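Local coordinates for vibralactone Cyclase (Boreostereum vibrans, PDB 6KD0), which probably catalyses the cyclization that forms the fused bicyclic beta-lactone of vibralactone, using an alpha/beta-hydrolase fold, at residues Glu61-Leu66 and Ile121-Gln126. Numbering follows the deposited sequence.
Sequences EDRYRL and ICDKLQ
Arg63 reaches over to the last turn of helix 115-125 and makes a salt bridge with Asp123. Contact is through a single N-H: Arg63 NE gives its hydrogen to Asp123 OD1 at 2.9 Å, on the syn side, tilted 23° out of the carboxylate plane. Only this NE bond joins the two flat groups directly, their planes standing 85° apart. On the aspartate side, CG lies anti to the backbone N (chi1 172°), which carries the carboxylate out from the helix to meet the guanidinium edge.

Two waters also span the junction. One sits between Arg63 O, Asp123 OD1 and Gln126 NE2, its two oxygen contacts so short that their detail is doubtful. A second takes a hydrogen from Arg63 NH2 at 2.8 Å and donates to Asp123 O. Gln126 NE2 bonds directly to Asp123 O, at 2.9 Å, so the glutamine just beyond the helix folds its amide back over the final turn.

Strand 64-73 is the outermost strand at one end of the alpha/beta-hydrolase sheet, and here the residue just before it, Arg63, and its first residue, Tyr64, meet the helix that leads into strand 128-132. A leucine in place of this arginine would probably leave the Asp123 carboxylate without its cationic mate and the second water without its NH2 donor.

The apolar part is smaller. Tyr64 CB rests 3.7 Å from Cys122 SG, and the sulfur sits obliquely to the ring, 5.5 Å from its centroid. Beyond that touch the phenol leads away from the 121-126 segment, its OH hydrogen-bonded to Arg119 one turn earlier in the helix, while Pro59 packs against both Tyr64 and Asp123.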
ATOM      1  N   GLU A  61       0.454  25.334  -7.869  1.00 26.46           N
ATOM      2  CA  GLU A  61       0.182  25.453  -6.443  1.00 33.59           C
ATOM      3  C   GLU A  61      -1.217  25.973  -6.165  1.00 31.55           C
ATOM      4  O   GLU A  61      -1.722  25.784  -5.057  1.00 33.00           O
ATOM      5  CB  GLU A  61       1.227  26.355  -5.781  1.00 36.15           C
ATOM      6  CG  GLU A  61       2.630  25.751  -5.778  1.00 43.25           C
ATOM      7  CD  GLU A  61       3.677  26.668  -5.161  1.00 56.37           C
ATOM      8  OE1 GLU A  61       3.389  27.879  -4.988  1.00 52.95           O
ATOM      9  OE2 GLU A  61       4.791  26.172  -4.864  1.00 50.86           O
ATOM     10  N   ASP A  62      -1.861  26.611  -7.143  1.00 34.25           N
ATOM     11  CA  ASP A  62      -3.234  27.059  -6.953  1.00 36.70           C
ATOM     12  C   ASP A  62      -4.237  25.912  -6.970  1.00 32.07           C
ATOM     13  O   ASP A  62      -5.392  26.110  -6.574  1.00 30.58           O
ATOM     14  CB  ASP A  62      -3.616  28.057  -8.041  1.00 32.97           C
ATOM     15  CG  ASP A  62      -3.388  27.500  -9.427  1.00 34.43           C
ATOM     16  OD1 ASP A  62      -2.210  27.396  -9.820  1.00 35.14           O
ATOM     17  OD2 ASP A  62      -4.370  27.136 -10.106  1.00 39.00           O
ATOM     18  N   ARG A  63      -3.840  24.729  -7.430  1.00 27.19           N
ATOM     19  CA  ARG A  63      -4.791  23.661  -7.706  1.00 28.10           C
ATOM     20  C   ARG A  63      -4.958  22.690  -6.543  1.00 27.29           C
ATOM     21  O   ARG A  63      -5.812  21.797  -6.611  1.00 26.59           O
ATOM     22  CB  ARG A  63      -4.360  22.905  -8.964  1.00 30.45           C
ATOM     23  CG  ARG A  63      -4.449  23.755 -10.244  1.00 33.22           C
ATOM     24  CD  ARG A  63      -4.196  22.920 -11.486  1.00 30.97           C
ATOM     25  NE  ARG A  63      -5.307  22.021 -11.781  1.00 34.81           N
ATOM     26  CZ  ARG A  63      -6.376  22.352 -12.498  1.00 29.23           C
ATOM     27  NH1 ARG A  63      -6.489  23.574 -12.998  1.00 32.99           N
ATOM     28  NH2 ARG A  63      -7.333  21.464 -12.704  1.00 30.25           N
ATOM     29  N   TYR A  64      -4.175  22.838  -5.482  1.00 26.33           N
ATOM     30  CA  TYR A  64      -4.339  21.985  -4.314  1.00 25.77           C
ATOM     31  C   TYR A  64      -3.753  22.704  -3.113  1.00 24.98           C
ATOM     32  O   TYR A  64      -2.927  23.605  -3.248  1.00 26.16           O
ATOM     33  CB  TYR A  64      -3.653  20.629  -4.510  1.00 23.59           C
ATOM     34  CG  TYR A  64      -2.149  20.749  -4.496  1.00 24.94           C
ATOM     35  CD1 TYR A  64      -1.460  21.101  -5.648  1.00 26.73           C
ATOM     36  CD2 TYR A  64      -1.416  20.548  -3.326  1.00 24.72           C
ATOM     37  CE1 TYR A  64      -0.084  21.233  -5.640  1.00 27.07           C
ATOM     38  CE2 TYR A  64      -0.038  20.681  -3.309  1.00 22.94           C
ATOM     39  CZ  TYR A  64       0.618  21.015  -4.468  1.00 25.91           C
ATOM     40  OH  TYR A  64       1.990  21.158  -4.473  1.00 25.84           O
ATOM     41  N   ARG A  65      -4.163  22.272  -1.928  1.00 23.08           N
ATOM     42  CA  ARG A  65      -3.531  22.742  -0.708  1.00 28.86           C
ATOM     43  C   ARG A  65      -3.316  21.551   0.207  1.00 27.33           C
ATOM     44  O   ARG A  65      -3.951  20.499   0.061  1.00 25.61           O
ATOM     45  CB  ARG A  65      -4.353  23.828   0.008  1.00 30.74           C
ATOM     46  CG  ARG A  65      -5.728  23.365   0.449  1.00 27.72           C
ATOM     47  CD  ARG A  65      -6.570  24.518   0.984  1.00 34.22           C
ATOM     48  NE  ARG A  65      -7.865  24.037   1.462  1.00 36.32           N
ATOM     49  CZ  ARG A  65      -8.094  23.656   2.714  1.00 36.97           C
ATOM     50  NH1 ARG A  65      -7.109  23.714   3.604  1.00 33.72           N
ATOM     51  NH2 ARG A  65      -9.299  23.220   3.073  1.00 30.82           N
ATOM     52  N   LEU A  66      -2.381  21.725   1.133  1.00 29.62           N
ATOM     53  CA  LEU A  66      -2.019  20.713   2.112  1.00 24.59           C
ATOM     54  C   LEU A  66      -2.485  21.165   3.480  1.00 27.54           C
ATOM     55  O   LEU A  66      -2.388  22.348   3.806  1.00 29.84           O
ATOM     56  CB  LEU A  66      -0.505  20.502   2.162  1.00 23.58           C
ATOM     57  CG  LEU A  66       0.159  20.253   0.823  1.00 24.85           C
ATOM     58  CD1 LEU A  66       1.668  20.161   0.995  1.00 26.27           C
ATOM     59  CD2 LEU A  66      -0.405  18.999   0.196  1.00 28.44           C
ATOM     60  N   ILE A 121      -2.248  13.091  -7.395  1.00 21.45           N
ATOM     61  CA  ILE A 121      -3.463  12.291  -7.504  1.00 21.75           C
ATOM     62  C   ILE A 121      -4.663  13.108  -7.067  1.00 21.17           C
ATOM     63  O   ILE A 121      -5.724  13.067  -7.704  1.00 24.18           O
ATOM     64  CB  ILE A 121      -3.335  10.984  -6.692  1.00 20.19           C
ATOM     65  CG1 ILE A 121      -2.504   9.953  -7.467  1.00 21.53           C
ATOM     66  CG2 ILE A 121      -4.724  10.432  -6.339  1.00 17.96           C
ATOM     67  CD1 ILE A 121      -2.103   8.739  -6.660  1.00 22.60           C
ATOM     68  N   CYS A 122      -4.508  13.890  -5.996  1.00 21.93           N
ATOM     69  CA  CYS A 122      -5.631  14.681  -5.509  1.00 23.42           C
ATOM     70  C   CYS A 122      -6.101  15.659  -6.578  1.00 23.47           C
ATOM     71  O   CYS A 122      -7.308  15.863  -6.741  1.00 24.68           O
ATOM     72  CB  CYS A 122      -5.265  15.382  -4.199  1.00 23.15           C
ATOM     73  SG  CYS A 122      -4.650  17.082  -4.266  1.00 28.65           S
ATOM     74  N   ASP A 123      -5.173  16.191  -7.381  1.00 21.87           N
ATOM     75  CA  ASP A 123      -5.583  17.077  -8.470  1.00 23.06           C
ATOM     76  C   ASP A 123      -6.151  16.278  -9.636  1.00 25.36           C
ATOM     77  O   ASP A 123      -7.169  16.670 -10.225  1.00 28.40           O
ATOM     78  CB  ASP A 123      -4.388  17.928  -8.902  1.00 25.20           C
ATOM     79  CG  ASP A 123      -4.650  18.743 -10.151  1.00 29.00           C
ATOM     80  OD1 ASP A 123      -5.489  19.665 -10.091  1.00 29.47           O
ATOM     81  OD2 ASP A 123      -3.992  18.467 -11.180  1.00 27.52           O
ATOM     82  N   LYS A 124      -5.540  15.131  -9.952  1.00 21.39           N
ATOM     83  CA  LYS A 124      -5.959  14.383 -11.132  1.00 24.47           C
ATOM     84  C   LYS A 124      -7.342  13.787 -10.938  1.00 28.61           C
ATOM     85  O   LYS A 124      -8.167  13.821 -11.851  1.00 27.32           O
ATOM     86  CB  LYS A 124      -4.941  13.292 -11.454  1.00 29.36           C
ATOM     87  CG  LYS A 124      -5.417  12.280 -12.489  1.00 36.32           C
ATOM     88  CD  LYS A 124      -4.548  12.297 -13.730  1.00 47.40           C
ATOM     89  CE  LYS A 124      -5.194  11.491 -14.862  1.00 49.97           C
ATOM     90  NZ  LYS A 124      -5.630  12.383 -15.974  1.00 61.00           N
ATOM     91  N   LEU A 125      -7.625  13.266  -9.745  1.00 23.92           N
ATOM     92  CA  LEU A 125      -8.866  12.544  -9.494  1.00 25.72           C
ATOM     93  C   LEU A 125      -9.943  13.413  -8.873  1.00 26.75           C
ATOM     94  O   LEU A 125     -11.109  12.983  -8.804  1.00 24.90           O
ATOM     95  CB  LEU A 125      -8.591  11.354  -8.568  1.00 20.76           C
ATOM     96  CG  LEU A 125      -8.294  10.027  -9.251  1.00 32.10           C
ATOM     97  CD1 LEU A 125      -7.413  10.210 -10.466  1.00 30.27           C
ATOM     98  CD2 LEU A 125      -7.673   9.060  -8.264  1.00 24.95           C
ATOM     99  N   GLN A 126      -9.575  14.603  -8.411  1.00 21.19           N
ATOM    100  CA  GLN A 126     -10.447  15.440  -7.600  1.00 25.20           C
ATOM    101  C   GLN A 126     -10.950  14.669  -6.376  1.00 24.84           C
ATOM    102  O   GLN A 126     -12.149  14.486  -6.169  1.00 21.33           O
ATOM    103  CB  GLN A 126     -11.601  15.982  -8.448  1.00 25.57           C
ATOM    104  CG  GLN A 126     -11.122  16.928  -9.556  1.00 30.70           C
ATOM    105  CD  GLN A 126     -10.537  18.218  -9.003  1.00 26.13           C
ATOM    106  OE1 GLN A 126     -11.259  19.061  -8.484  1.00 28.18           O
ATOM    107  NE2 GLN A 126      -9.220  18.358  -9.081  1.00 26.60           N
TER
HETATM  108  O   HOH W   1      -7.142  20.580  -8.391  1.00 24.27           O
HETATM  109  O   HOH W   2      -7.568  18.701 -12.514  1.00 35.65           O